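Local coordinates for protein L-lysine 6-monooxygenase involved in desferrioxamine biosynthesis (Erwinia amylovora CFBP1430, PDB 5O8P) that probably catalyses the FAD-dependent, NADPH-linked N-hydroxylation of cadaverine, a step in the biosynthesis of the siderophore desferrioxamine, at residues S245-D250 with E419-F424; W164-S169 with S303-M308; V36-N41 with W119-E124. All blocks are in the same frame, centred on the assembly; numbering follows the deposited sequence.

Contact 1: S245-D250 with E419-F424; sequences SPEWID and ERQIAF
The first torsion of Glu-247 sets CG beside its own backbone N, and the sharp bend at chi2 (100°) then carries the carboxylate over to the backbone of Ile-422 and Ala-423. Ile-422 reaches back. Its chi1 of 61° puts CG1 between the backbone N and the carbonyl carbon, which brings CD1 up to Ser-245 and Pro-246. The main polar bond runs from Ile-422 N to Glu-247 OE2, at 2.8 Å. It is almost straight, 175° at the hydrogen, but the N-H comes from well above the carboxylate plane. A second bond, from Ala-423 N to Glu-247 OE1, is weak, and the position of OE1 is less certain. The CG of Glu-247 rests 3.3 Å from Arg-420 O.

The helix 246-253 starts here. Ser-245 is its N-cap: OG accepts from Trp-248 N at 3.2 Å, and also bonds to the carbonyl of Glu-242. The helix start thus meets a loop of the C-terminal tail, which has no regular structure of its own.

Pro-246 and Ile-422 form the apolar pair. Pro-246 CD is 3.9 Å from Ile-422 CD1, the two side chains crossing at about a right angle. The proline ring also has a backbone neighbour, with CG 3.4 Å from Glu-419 O. The other end of Glu-419 turns to the assembly, where OE2 forms a salt bridge with Lys-82 of the third subunit. Ile-422 packs on Tyr-88 of that same subunit.

Contact 2: W164-S169 with S303-M308; sequences WSPACS and SELTDM
The carbonyl oxygen of Pro-166 is held by two donors of Ser-169. The hydroxyl OG donates at 2.7 Å, in the carbonyl plane and on a lone pair. The backbone N donates to the same oxygen at 3.0 Å. The Ser-169 chi1 of 74° folds OG back over its own backbone to reach it. These two bonds close the short 3-10 turn that starts at Ala-167 back on Pro-166.

No hydrogen bond crosses between the segments. The contact is made by side chains. Cys-168 SG lies 3.8 Å from Leu-305 CD2. The same methyl is 4.1 Å from Pro-166 CG, so one branch of Leu-305 touches both residues. The CB of Leu-305 points toward the turn, and with CG anti to the backbone N (chi1 -174°) this brings CD2 to Cys-168 and Pro-166. The leucine side chain crosses the proline ring at about a right angle. Further along the strand, Met-308 SD lies 3.7 Å from Ser-169 CB, and Met-308 CG packs near Cys-168 O.

A classic beta bulge lies between these two contacts: Thr-306 and Asp-307 both face Lys-319. Their CB atoms point away from the turn, while those of Leu-305 and Met-308 point toward it. Leu-305 belongs to the NADP(+) site, although no NADP(+) is bound to this chain. Next to it, Glu-304 forms a salt bridge with Arg-227 of the same site.

Around the contact, Leu-305 packs on strand 315-322 of the antiparallel sheet, and Pro-166 and Ser-169 on Met-338 of strand 335-338 in the parallel sheet.

Contact 3: V36-N41 with W119-E124; sequences VFLDQN and WNTRVE. With FAD (flavin-adenine dinucleotide), chain C.
Asp-39 and Trp-119 meet in the Rossmann-type FAD-binding fold, where an acidic residue just past the second strand faces the adenosine ribose. Val-123 and Asp-39 are both FAD-binding residues.

Backbone bonds join the segments. Thr-121 N donates to Asp-39 O at 2.8 Å, and Asn-120 N donates to Asn-41 O at 3.0 Å. Within 36-41, Asp-39 OD2 accepts from Asn-41 N, an Asx turn that helps to fix the carboxylate.

The two hydrogen bonds from Val-123 to the adenine are both made by its backbone. Its N donates to FAD N1A, and its O accepts from FAD N6A, each at 3.2 Å. Gln-40 NE2 sits over the adenine face, 3.3 Å from FAD C4A. Asp-39 OD1 sits 2.7 Å from the ribose hydroxyl O3B and also accepts from Ile-16 N.

The apolar contacts involve Leu-38. Its CD2 packs on Val-123 CG2, the side chains crossing at about a right angle, and Leu-38 CG lies by Thr-121 CG2.

The Asp-39 carboxylate plane is turned 71° from the Trp-119 ring. Its OD2 approaches the ring edge in plane, 3.4 Å from CZ3.

In the fold
From the N terminus, contact 3 closes first. It brings strand 35-38 and the turn after it against the start of strand 121-129, two strands of the mixed sheet that carries FAD. Contact 2 opens afterwards, in the loop following strand 162-163. It closes on strand 303-311, an outermost strand of the three-stranded antiparallel sheet. Contact 1 opens within that span, at helix 246-253, and closes in the C-terminal tail, so contacts 1 and 2 cross along the chain. Contact 3 stands in series with both. None touch: the centres of contacts 2 and 3 are 33 Å apart, and contact 1 lies away from the annotated sites, beside neighbouring subunits.

Contact 1: S245-D250 with E419-F424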
loop_
_atom_site.group_PDB
_atom_site.type_symbol
_atom_site.label_atom_id
_atom_site.label_comp_id
_atom_site.label_asym_id
_atom_site.label_seq_id
_atom_site.Cartn_x
_atom_site.Cartn_y
_atom_site.Cartn_z
ATOM N N SER B 245 -24.731 7.396 -1.381
ATOM C CA SER B 245 -25.667 6.492 -0.771
ATOM C C SER B 245 -27.084 7.018 -0.926
ATOM O O SER B 245 -27.294 8.233 -1.020
ATOM C CB SER B 245 -25.348 6.356 0.709
ATOM O OG SER B 245 -25.572 7.568 1.390
ATOM N N PRO B 246 -28.066 6.105 -0.939
ATOM C CA PRO B 246 -29.458 6.517 -0.995
ATOM C C PRO B 246 -29.817 7.547 0.072
ATOM O O PRO B 246 -30.509 8.524 -0.239
ATOM C CB PRO B 246 -30.194 5.214 -0.777
ATOM C CG PRO B 246 -29.301 4.193 -1.399
ATOM C CD PRO B 246 -27.921 4.638 -1.061
ATOM N N GLU B 247 -29.296 7.366 1.286
ATOM C CA GLU B 247 -29.673 8.257 2.398
ATOM C C GLU B 247 -29.166 9.654 2.174
ATOM O O GLU B 247 -29.878 10.601 2.466
ATOM C CB GLU B 247 -29.164 7.807 3.756
ATOM C CG GLU B 247 -29.222 6.321 4.026
ATOM C CD GLU B 247 -27.878 5.684 3.818
ATOM O OE1 GLU B 247 -27.023 5.859 4.688
ATOM O OE2 GLU B 247 -27.704 4.950 2.820
ATOM N N TRP B 248 -27.944 9.773 1.660
ATOM C CA TRP B 248 -27.405 11.083 1.332
ATOM C C TRP B 248 -28.190 11.749 0.194
ATOM O O TRP B 248 -28.427 12.967 0.229
ATOM C CB TRP B 248 -25.919 11.019 0.964
ATOM C CG TRP B 248 -25.358 12.381 0.872
ATOM C CD1 TRP B 248 -24.950 13.174 1.905
ATOM C CD2 TRP B 248 -25.242 13.168 -0.305
ATOM N NE1 TRP B 248 -24.566 14.405 1.443
ATOM C CE2 TRP B 248 -24.727 14.427 0.083
ATOM C CE3 TRP B 248 -25.519 12.934 -1.657
ATOM C CZ2 TRP B 248 -24.461 15.437 -0.833
ATOM C CZ3 TRP B 248 -25.254 13.945 -2.571
ATOM C CH2 TRP B 248 -24.727 15.180 -2.155
ATOM N N ILE B 249 -28.591 10.961 -0.804
ATOM C CA ILE B 249 -29.288 11.516 -1.960
ATOM C C ILE B 249 -30.643 12.071 -1.527
ATOM O O ILE B 249 -31.016 13.166 -1.946
ATOM C CB ILE B 249 -29.411 10.506 -3.109
ATOM C CG1 ILE B 249 -28.027 10.122 -3.620
ATOM C CG2 ILE B 249 -30.177 11.116 -4.275
ATOM C CD1 ILE B 249 -27.999 8.808 -4.378
ATOM N N ASP B 250 -31.345 11.339 -0.660
ATOM C CA ASP B 250 -32.607 11.825 -0.081
ATOM C C ASP B 250 -32.376 13.141 0.639
ATOM O O ASP B 250 -33.146 14.087 0.489
ATOM C CB ASP B 250 -33.206 10.814 0.910
ATOM C CG ASP B 250 -33.536 9.466 0.273
ATOM O OD1 ASP B 250 -33.833 9.416 -0.941
ATOM O OD2 ASP B 250 -33.511 8.445 0.992
ATOM N N GLU B 419 -31.936 -0.394 -1.714
ATOM C CA GLU B 419 -31.537 -0.053 -0.367
ATOM C C GLU B 419 -32.029 1.352 -0.009
ATOM O O GLU B 419 -31.983 2.259 -0.841
ATOM C CB GLU B 419 -30.025 -0.166 -0.214
ATOM C CG GLU B 419 -29.532 -1.606 -0.167
ATOM C CD GLU B 419 -29.130 -2.185 -1.513
ATOM O OE1 GLU B 419 -29.621 -1.692 -2.555
ATOM O OE2 GLU B 419 -28.329 -3.153 -1.515
ATOM N N ARG B 420 -32.621 1.474 1.171
ATOM C CA ARG B 420 -32.938 2.788 1.747
ATOM C C ARG B 420 -31.827 3.307 2.645
ATOM O O ARG B 420 -31.800 4.482 2.954
ATOM C CB ARG B 420 -34.209 2.716 2.574
ATOM C CG ARG B 420 -35.445 2.244 1.830
ATOM C CD ARG B 420 -36.741 2.653 2.539
ATOM N NE ARG B 420 -37.900 1.853 2.105
ATOM C CZ ARG B 420 -38.783 2.170 1.142
ATOM N NH1 ARG B 420 -38.708 3.308 0.443
ATOM N NH2 ARG B 420 -39.776 1.328 0.875
ATOM N N GLN B 421 -30.942 2.425 3.110
ATOM C CA GLN B 421 -30.021 2.755 4.202
ATOM C C GLN B 421 -28.805 1.840 4.230
ATOM O O GLN B 421 -28.897 0.725 4.728
ATOM C CB GLN B 421 -30.758 2.728 5.564
ATOM C CG GLN B 421 -29.882 3.109 6.760
ATOM C CD GLN B 421 -30.564 4.028 7.747
ATOM O OE1 GLN B 421 -31.445 4.809 7.387
ATOM N NE2 GLN B 421 -30.138 3.956 8.992
ATOM N N ILE B 422 -27.673 2.335 3.734
ATOM C CA ILE B 422 -26.393 1.609 3.703
ATOM C C ILE B 422 -25.330 2.127 4.670
ATOM O O ILE B 422 -24.364 1.441 4.899
ATOM C CB ILE B 422 -25.752 1.564 2.280
ATOM C CG1 ILE B 422 -25.435 2.975 1.751
ATOM C CG2 ILE B 422 -26.642 0.792 1.310
ATOM C CD1 ILE B 422 -24.711 3.000 0.426
ATOM N N ALA B 423 -25.518 3.307 5.255
ATOM C CA ALA B 423 -24.421 4.070 5.880
ATOM C C ALA B 423 -24.494 4.154 7.399
ATOM O O ALA B 423 -25.569 4.370 7.960
ATOM C CB ALA B 423 -24.398 5.481 5.305
ATOM N N PHE B 424 -23.342 4.051 8.056
ATOM C CA PHE B 424 -23.229 4.264 9.509
ATOM C C PHE B 424 -23.529 5.695 9.986
ATOM O O PHE B 424 -24.018 5.877 11.104
ATOM C CB PHE B 424 -21.839 3.848 10.002
ATOM C CG PHE B 424 -21.555 2.387 9.833
ATOM C CD1 PHE B 424 -22.116 1.457 10.698
ATOM C CD2 PHE B 424 -20.734 1.934 8.813
ATOM C CE1 PHE B 424 -21.859 0.097 10.544
ATOM C CE2 PHE B 424 -20.478 0.580 8.650
ATOM C CZ PHE B 424 -21.040 -0.339 9.513
#

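Contact 2: W164-S169 with S303-M308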
loop_
_atom_site.group_PDB
_atom_site.type_symbol
_atom_site.label_atom_id
_atom_site.label_comp_id
_atom_site.label_asym_id
_atom_site.label_seq_id
_atom_site.Cartn_x
_atom_site.Cartn_y
_atom_site.Cartn_z
ATOM N N TRP B 164 -17.310 20.237 -23.541
ATOM C CA TRP B 164 -17.443 21.664 -23.288
ATOM C C TRP B 164 -16.084 22.337 -23.231
ATOM O O TRP B 164 -15.172 21.827 -22.576
ATOM C CB TRP B 164 -18.149 21.889 -21.963
ATOM C CG TRP B 164 -18.351 23.334 -21.616
ATOM C CD1 TRP B 164 -19.397 24.126 -21.976
ATOM C CD2 TRP B 164 -17.474 24.154 -20.840
ATOM N NE1 TRP B 164 -19.235 25.386 -21.465
ATOM C CE2 TRP B 164 -18.060 25.436 -20.766
ATOM C CE3 TRP B 164 -16.241 23.934 -20.207
ATOM C CZ2 TRP B 164 -17.461 26.498 -20.078
ATOM C CZ3 TRP B 164 -15.648 24.988 -19.513
ATOM C CH2 TRP B 164 -16.263 26.257 -19.456
ATOM N N SER B 165 -15.976 23.486 -23.904
ATOM C CA SER B 165 -14.804 24.360 -23.839
ATOM C C SER B 165 -15.269 25.772 -23.484
ATOM O O SER B 165 -16.409 26.121 -23.788
ATOM C CB SER B 165 -14.078 24.374 -25.178
ATOM O OG SER B 165 -13.778 23.057 -25.602
ATOM N N PRO B 166 -14.393 26.596 -22.856
ATOM C CA PRO B 166 -14.786 27.961 -22.474
ATOM C C PRO B 166 -15.313 28.786 -23.640
ATOM O O PRO B 166 -14.891 28.571 -24.777
ATOM C CB PRO B 166 -13.480 28.567 -21.935
ATOM C CG PRO B 166 -12.682 27.400 -21.482
ATOM C CD PRO B 166 -12.999 26.316 -22.461
ATOM N N ALA B 167 -16.219 29.717 -23.355
ATOM C CA ALA B 167 -16.874 30.527 -24.398
ATOM C C ALA B 167 -15.885 31.251 -25.321
ATOM O O ALA B 167 -16.107 31.323 -26.533
ATOM C CB ALA B 167 -17.833 31.529 -23.769
ATOM N N CYS B 168 -14.791 31.758 -24.749
ATOM C CA CYS B 168 -13.772 32.488 -25.511
ATOM C C CYS B 168 -12.934 31.623 -26.478
ATOM O O CYS B 168 -12.265 32.164 -27.352
ATOM C CB CYS B 168 -12.840 33.227 -24.544
ATOM S SG CYS B 168 -11.789 32.127 -23.568
ATOM N N SER B 169 -12.962 30.299 -26.318
ATOM C CA SER B 169 -12.225 29.379 -27.193
ATOM C C SER B 169 -12.929 29.005 -28.519
ATOM O O SER B 169 -12.279 28.455 -29.414
ATOM C CB SER B 169 -11.856 28.103 -26.411
ATOM O OG SER B 169 -12.979 27.252 -26.200
ATOM N N SER B 303 -6.154 30.036 -11.810
ATOM C CA SER B 303 -6.026 30.829 -13.036
ATOM C C SER B 303 -7.199 30.634 -13.995
ATOM O O SER B 303 -7.334 29.580 -14.615
ATOM C CB SER B 303 -4.715 30.487 -13.733
ATOM O OG SER B 303 -3.638 31.082 -13.046
ATOM N N GLU B 304 -8.045 31.657 -14.099
ATOM C CA GLU B 304 -9.161 31.654 -15.031
ATOM C C GLU B 304 -8.670 32.136 -16.383
ATOM O O GLU B 304 -7.950 33.125 -16.460
ATOM C CB GLU B 304 -10.278 32.581 -14.550
ATOM C CG GLU B 304 -11.517 32.544 -15.441
ATOM C CD GLU B 304 -12.464 33.701 -15.196
ATOM O OE1 GLU B 304 -12.141 34.838 -15.625
ATOM O OE2 GLU B 304 -13.539 33.463 -14.601
ATOM N N LEU B 305 -9.083 31.442 -17.442
ATOM C CA LEU B 305 -8.868 31.884 -18.820
ATOM C C LEU B 305 -9.860 32.994 -19.178
ATOM O O LEU B 305 -11.049 32.732 -19.327
ATOM C CB LEU B 305 -9.045 30.694 -19.762
ATOM C CG LEU B 305 -8.728 30.875 -21.241
ATOM C CD1 LEU B 305 -7.224 30.995 -21.440
ATOM C CD2 LEU B 305 -9.273 29.697 -22.025
ATOM N N THR B 306 -9.372 34.229 -19.308
ATOM C CA THR B 306 -10.224 35.375 -19.667
ATOM C C THR B 306 -10.390 35.530 -21.182
ATOM O O THR B 306 -11.487 35.828 -21.665
ATOM C CB THR B 306 -9.694 36.711 -19.092
ATOM O OG1 THR B 306 -8.289 36.827 -19.334
ATOM C CG2 THR B 306 -9.947 36.796 -17.595
ATOM N N ASP B 307 -9.299 35.351 -21.922
ATOM C CA ASP B 307 -9.319 35.459 -23.379
ATOM C C ASP B 307 -8.183 34.639 -23.987
ATOM O O ASP B 307 -7.251 34.246 -23.292
ATOM C CB ASP B 307 -9.207 36.943 -23.801
ATOM C CG ASP B 307 -9.918 37.254 -25.123
ATOM O OD1 ASP B 307 -10.987 36.668 -25.409
ATOM O OD2 ASP B 307 -9.413 38.118 -25.874
ATOM N N MET B 308 -8.285 34.361 -25.280
ATOM C CA MET B 308 -7.196 33.748 -26.035
ATOM C C MET B 308 -7.175 34.271 -27.459
ATOM O O MET B 308 -8.143 34.872 -27.939
ATOM C CB MET B 308 -7.280 32.214 -26.023
ATOM C CG MET B 308 -8.529 31.602 -26.642
ATOM S SD MET B 308 -8.652 29.849 -26.246
ATOM C CE MET B 308 -7.451 29.200 -27.392
#

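Contact 3: V36-N41 with W119-E124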
loop_
_atom_site.group_PDB
_atom_site.type_symbol
_atom_site.label_atom_id
_atom_site.label_comp_id
_atom_site.label_asym_id
_atom_site.label_seq_id
_atom_site.Cartn_x
_atom_site.Cartn_y
_atom_site.Cartn_z
ATOM N N VAL B 36 -37.127 -1.059 -25.186
ATOM C CA VAL B 36 -36.191 -0.984 -26.279
ATOM C C VAL B 36 -35.321 0.263 -26.110
ATOM O O VAL B 36 -35.751 1.263 -25.514
ATOM C CB VAL B 36 -36.939 -0.997 -27.632
ATOM C CG1 VAL B 36 -37.646 0.320 -27.892
ATOM C CG2 VAL B 36 -36.016 -1.344 -28.783
ATOM N N PHE B 37 -34.101 0.181 -26.631
ATOM C CA PHE B 37 -33.117 1.220 -26.464
ATOM C C PHE B 37 -32.584 1.656 -27.810
ATOM O O PHE B 37 -32.151 0.826 -28.595
ATOM C CB PHE B 37 -31.971 0.693 -25.611
ATOM C CG PHE B 37 -32.357 0.422 -24.193
ATOM C CD1 PHE B 37 -32.262 1.419 -23.232
ATOM C CD2 PHE B 37 -32.864 -0.822 -23.823
ATOM C CE1 PHE B 37 -32.631 1.172 -21.924
ATOM C CE2 PHE B 37 -33.250 -1.071 -22.514
ATOM C CZ PHE B 37 -33.112 -0.080 -21.566
ATOM N N LEU B 38 -32.582 2.964 -28.044
ATOM C CA LEU B 38 -32.208 3.567 -29.319
ATOM C C LEU B 38 -30.937 4.388 -29.167
ATOM O O LEU B 38 -30.888 5.245 -28.307
ATOM C CB LEU B 38 -33.327 4.509 -29.769
ATOM C CG LEU B 38 -34.603 3.966 -30.410
ATOM C CD1 LEU B 38 -34.940 2.545 -30.005
ATOM C CD2 LEU B 38 -35.765 4.914 -30.143
ATOM N N ASP B 39 -29.938 4.163 -30.017
ATOM C CA ASP B 39 -28.712 4.982 -30.036
ATOM C C ASP B 39 -28.286 5.265 -31.483
ATOM O O ASP B 39 -28.483 4.425 -32.357
ATOM C CB ASP B 39 -27.589 4.261 -29.284
ATOM C CG ASP B 39 -26.378 5.155 -29.006
ATOM O OD1 ASP B 39 -26.364 5.837 -27.963
ATOM O OD2 ASP B 39 -25.436 5.175 -29.824
ATOM N N GLN B 40 -27.701 6.439 -31.722
ATOM C CA GLN B 40 -27.356 6.873 -33.077
ATOM C C GLN B 40 -26.046 6.296 -33.624
ATOM O O GLN B 40 -25.867 6.209 -34.843
ATOM C CB GLN B 40 -27.357 8.393 -33.175
ATOM C CG GLN B 40 -26.214 9.101 -32.504
ATOM C CD GLN B 40 -26.497 10.581 -32.355
ATOM O OE1 GLN B 40 -26.912 11.277 -33.303
ATOM N NE2 GLN B 40 -26.280 11.072 -31.159
ATOM N N ASN B 41 -25.146 5.901 -32.734
ATOM C CA ASN B 41 -23.858 5.315 -33.126
ATOM C C ASN B 41 -24.064 3.878 -33.589
ATOM O O ASN B 41 -25.123 3.298 -33.331
ATOM C CB ASN B 41 -22.865 5.367 -31.961
ATOM C CG ASN B 41 -22.603 6.777 -31.503
ATOM O OD1 ASN B 41 -22.758 7.091 -30.334
ATOM N ND2 ASN B 41 -22.223 7.642 -32.433
ATOM N N TRP B 119 -29.182 -0.075 -32.598
ATOM C CA TRP B 119 -28.124 0.861 -32.999
ATOM C C TRP B 119 -28.481 1.599 -34.294
ATOM O O TRP B 119 -29.479 1.290 -34.932
ATOM C CB TRP B 119 -26.788 0.123 -33.149
ATOM C CG TRP B 119 -26.343 -0.514 -31.878
ATOM C CD1 TRP B 119 -26.390 -1.837 -31.566
ATOM C CD2 TRP B 119 -25.830 0.155 -30.727
ATOM N NE1 TRP B 119 -25.931 -2.040 -30.291
ATOM C CE2 TRP B 119 -25.574 -0.833 -29.752
ATOM C CE3 TRP B 119 -25.553 1.497 -30.425
ATOM C CZ2 TRP B 119 -25.047 -0.528 -28.492
ATOM C CZ3 TRP B 119 -25.037 1.811 -29.175
ATOM C CH2 TRP B 119 -24.784 0.802 -28.223
ATOM N N ASN B 120 -27.662 2.579 -34.668
ATOM C CA ASN B 120 -27.853 3.355 -35.908
ATOM C C ASN B 120 -29.250 3.986 -36.004
ATOM O O ASN B 120 -29.862 3.983 -37.043
ATOM C CB ASN B 120 -27.528 2.492 -37.141
ATOM C CG ASN B 120 -26.061 2.079 -37.193
ATOM O OD1 ASN B 120 -25.747 0.887 -37.203
ATOM N ND2 ASN B 120 -25.150 3.069 -37.200
ATOM N N THR B 121 -29.715 4.559 -34.904
ATOM C CA THR B 121 -31.065 5.101 -34.781
ATOM C C THR B 121 -31.027 6.454 -34.070
ATOM O O THR B 121 -30.992 6.525 -32.841
ATOM C CB THR B 121 -31.927 4.105 -33.975
ATOM O OG1 THR B 121 -31.713 2.783 -34.469
ATOM C CG2 THR B 121 -33.392 4.436 -34.057
ATOM N N ARG B 122 -30.995 7.525 -34.852
ATOM C CA ARG B 122 -30.940 8.881 -34.308
ATOM C C ARG B 122 -32.366 9.350 -34.070
ATOM O O ARG B 122 -33.156 9.450 -35.002
ATOM C CB ARG B 122 -30.210 9.831 -35.267
ATOM C CG ARG B 122 -30.061 11.271 -34.787
ATOM C CD ARG B 122 -29.113 12.076 -35.656
ATOM N NE ARG B 122 -29.652 12.242 -37.017
ATOM C CZ ARG B 122 -29.179 11.666 -38.137
ATOM N NH1 ARG B 122 -28.111 10.859 -38.131
ATOM N NH2 ARG B 122 -29.780 11.909 -39.299
ATOM N N VAL B 123 -32.693 9.614 -32.815
ATOM C CA VAL B 123 -33.986 10.198 -32.459
ATOM C C VAL B 123 -33.955 11.667 -32.838
ATOM O O VAL B 123 -33.014 12.372 -32.469
ATOM C CB VAL B 123 -34.273 10.039 -30.961
ATOM C CG1 VAL B 123 -35.495 10.852 -30.543
ATOM C CG2 VAL B 123 -34.447 8.565 -30.628
ATOM N N GLU B 124 -34.974 12.103 -33.578
ATOM C CA GLU B 124 -35.038 13.471 -34.122
ATOM C C GLU B 124 -36.106 14.337 -33.476
ATOM O O GLU B 124 -35.922 15.548 -33.351
ATOM C CB GLU B 124 -35.216 13.465 -35.654
ATOM C CG GLU B 124 -34.152 12.636 -36.366
ATOM C CD GLU B 124 -33.361 13.338 -37.457
ATOM O OE1 GLU B 124 -33.908 14.277 -38.082
ATOM O OE2 GLU B 124 -32.208 12.904 -37.706
HETATM P PA FAD C . -22.665 8.508 -22.882
HETATM O O1A FAD C . -21.390 7.858 -23.386
HETATM O O2A FAD C . -22.806 10.009 -22.950
HETATM O O5B FAD C . -23.858 7.804 -23.713
HETATM C C5B FAD C . -24.788 8.541 -24.500
HETATM C C4B FAD C . -25.161 7.837 -25.799
HETATM O O4B FAD C . -26.384 8.395 -26.305
HETATM C C3B FAD C . -24.116 8.033 -26.893
HETATM O O3B FAD C . -23.839 6.763 -27.499
HETATM C C2B FAD C . -24.743 9.048 -27.847
HETATM O O2B FAD C . -24.353 8.888 -29.215
HETATM C C1B FAD C . -26.224 8.768 -27.681
HETATM N N9A FAD C . -27.150 9.855 -28.103
HETATM C C8A FAD C . -27.137 11.161 -27.765
HETATM N N7A FAD C . -28.168 11.818 -28.367
HETATM C C5A FAD C . -28.858 10.921 -29.104
HETATM C C6A FAD C . -30.052 10.924 -29.994
HETATM N N6A FAD C . -30.748 12.062 -30.230
HETATM N N1A FAD C . -30.429 9.748 -30.563
HETATM C C2A FAD C . -29.754 8.598 -30.348
HETATM N N3A FAD C . -28.662 8.530 -29.561
HETATM C C4A FAD C . -28.179 9.630 -28.923
HETATM N N1 FAD C . -17.429 7.608 -14.104
HETATM C C2 FAD C . -17.135 6.618 -13.221
HETATM O O2 FAD C . -17.966 6.367 -12.319
HETATM N N3 FAD C . -15.992 5.901 -13.293
HETATM C C4 FAD C . -15.067 6.129 -14.243
HETATM O O4 FAD C . -14.018 5.457 -14.284
HETATM C C4X FAD C . -15.313 7.195 -15.246
HETATM N N5 FAD C . -14.426 7.471 -16.227
HETATM C C5X FAD C . -14.679 8.452 -17.125
HETATM C C6 FAD C . -13.728 8.694 -18.113
HETATM C C7 FAD C . -13.919 9.686 -19.072
HETATM C C7M FAD C . -12.871 9.931 -20.130
HETATM C C8 FAD C . -15.169 10.499 -19.033
HETATM C C8M FAD C . -15.399 11.577 -20.057
HETATM C C9 FAD C . -16.127 10.268 -18.045
HETATM C C9A FAD C . -15.948 9.268 -17.071
HETATM N N10 FAD C . -16.906 8.989 -16.038
HETATM C C10 FAD C . -16.591 7.952 -15.116
HETATM C "C1'" FAD C . -18.197 9.715 -15.884
HETATM C "C2'" FAD C . -19.374 8.991 -16.577
HETATM O "O2'" FAD C . -19.362 7.585 -16.255
HETATM C "C3'" FAD C . -19.401 9.168 -18.107
HETATM O "O3'" FAD C . -19.524 10.557 -18.449
HETATM C "C4'" FAD C . -20.538 8.396 -18.790
HETATM O "O4'" FAD C . -20.171 8.105 -20.143
HETATM C "C5'" FAD C . -21.857 9.164 -18.795
HETATM O "O5'" FAD C . -22.935 8.238 -18.938
HETATM P P FAD C . -23.932 8.335 -20.187
HETATM O O1P FAD C . -24.912 7.183 -20.094
HETATM O O2P FAD C . -24.430 9.752 -20.142
HETATM O O3P FAD C . -22.827 8.014 -21.339
#